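Local coordinates for protein peroxisomal acyl-coenzyme A oxidase 1 (Arabidopsis thaliana, PDB 1W07) that oxidises long- and medium-chain acyl-CoAs to 2-trans-enoyl-CoAs with FAD as cofactor, passing the electrons to oxygen to give hydrogen peroxide in peroxisomal beta-oxidation, at residues N507-Q510 with G511-E514. The protein carries 1 engineered substitution. Sequence-based numbering, arbitrary orientation.
Sequences NQEQ and GFQE
Glu509 and Gln513, one turn apart in the short helix 508-514, are joined twice, by backbone and by side chain, and illustrate how an i to i+4 pair can add a side-chain bond to the backbone bond of a short helix. In the side-chain bond Gln513 NE2 donates to Glu509 OE2 at 2.9 Å, with an N-H...O angle of 158°. The carboxylate oxygen lies almost in the plane of the glutamine amide, whereas the two flat groups are turned 35° against each other. Glu509 sets CG anti to its own N (chi1 -167°), and both chains then bend at chi2, which brings their ends together; Gln513 CG passes 3.2 Å from Glu509 O.

The backbone bonds are those of an alpha-helix. Gly511 N donates to Asn507 O, Phe512 N to Gln508 O, Gln513 N to Glu509 O and Glu514 N to Gln510 O, all at 3.0 to 3.1 Å. At the N-terminus Asn507 is the N-cap: its OD1 takes Glu509 N at 3.0 Å, in the carbonyl plane, and Gln510 N in a weaker bond, giving two first-turn amides an acceptor.

Packing and charge tie the helix, part of the C-terminal acyl-CoA oxidase region, to its surroundings at the dimer interface. The buried ring of Phe512 makes a cation-pi contact with Arg436, to which Glu509 OE2 also forms a long, weak ion pair, while Gln513 packs on Tyr327 of the second subunit, its side chain about 6 Å from a bound FAD. An alanine in place of Gln513 would probably leave Glu509 without its amide donor, its carboxylate freer to turn away from Arg436.

Glu509 OE2 thus takes a neutral amide N-H and a long, weak ion pair with Arg436, and the nearby helix N-terminus, together with that arginine, would be expected to favour its ionised form.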
# COMPACT_ATOMS: atom_id res chain seq x y z
N ASN B 507 -31.19 21.36 8.73
CA ASN B 507 -31.10 20.86 7.36
C ASN B 507 -30.49 19.46 7.42
O ASN B 507 -29.31 19.30 7.75
CB ASN B 507 -30.21 21.77 6.53
CG ASN B 507 -30.28 21.45 5.05
OD1 ASN B 507 -30.25 20.28 4.66
ND2 ASN B 507 -30.35 22.49 4.23
N GLN B 508 -31.31 18.45 7.10
CA GLN B 508 -30.88 17.06 7.14
C GLN B 508 -29.67 16.74 6.25
O GLN B 508 -28.85 15.89 6.61
CB GLN B 508 -32.05 16.14 6.78
CG GLN B 508 -33.08 16.07 7.88
CD GLN B 508 -32.52 15.47 9.15
OE1 GLN B 508 -32.40 14.25 9.28
NE2 GLN B 508 -32.16 16.33 10.11
N GLU B 509 -29.57 17.40 5.10
CA GLU B 509 -28.45 17.16 4.21
C GLU B 509 -27.19 17.78 4.81
O GLU B 509 -26.08 17.25 4.62
CB GLU B 509 -28.72 17.75 2.83
CG GLU B 509 -27.75 17.29 1.75
CD GLU B 509 -27.58 15.77 1.72
OE1 GLU B 509 -28.60 15.06 1.80
OE2 GLU B 509 -26.43 15.29 1.60
N GLN B 510 -27.34 18.89 5.52
CA GLN B 510 -26.20 19.54 6.16
C GLN B 510 -25.67 18.61 7.24
O GLN B 510 -24.47 18.44 7.39
CB GLN B 510 -26.59 20.88 6.80
CG GLN B 510 -26.55 22.07 5.85
CD GLN B 510 -26.64 23.41 6.58
OE1 GLN B 510 -26.33 24.45 6.01
NE2 GLN B 510 -27.08 23.39 7.84
N GLY B 511 -26.58 18.03 8.02
CA GLY B 511 -26.17 17.12 9.08
C GLY B 511 -25.47 15.89 8.51
O GLY B 511 -24.47 15.42 9.06
N PHE B 512 -26.00 15.38 7.40
CA PHE B 512 -25.43 14.21 6.75
C PHE B 512 -23.98 14.50 6.35
O PHE B 512 -23.10 13.66 6.55
CB PHE B 512 -26.25 13.86 5.49
CG PHE B 512 -25.96 12.49 4.94
CD1 PHE B 512 -26.67 11.38 5.39
CD2 PHE B 512 -24.96 12.29 3.99
CE1 PHE B 512 -26.40 10.11 4.91
CE2 PHE B 512 -24.67 11.02 3.49
CZ PHE B 512 -25.39 9.92 3.95
N GLN B 513 -23.74 15.68 5.79
CA GLN B 513 -22.41 16.09 5.35
C GLN B 513 -21.46 16.29 6.53
O GLN B 513 -20.27 15.97 6.45
CB GLN B 513 -22.49 17.39 4.54
CG GLN B 513 -23.18 17.24 3.19
CD GLN B 513 -22.61 16.09 2.35
OE1 GLN B 513 -21.39 15.96 2.19
NE2 GLN B 513 -23.49 15.27 1.79
N GLU B 514 -21.98 16.82 7.63
CA GLU B 514 -21.19 17.05 8.83
C GLU B 514 -20.72 15.71 9.43
O GLU B 514 -19.58 15.59 9.88
CB GLU B 514 -22.02 17.82 9.85
CG GLU B 514 -21.29 18.23 11.12
CD GLU B 514 -20.08 19.10 10.85
OE1 GLU B 514 -20.14 19.91 9.90
OE2 GLU B 514 -19.07 18.99 11.58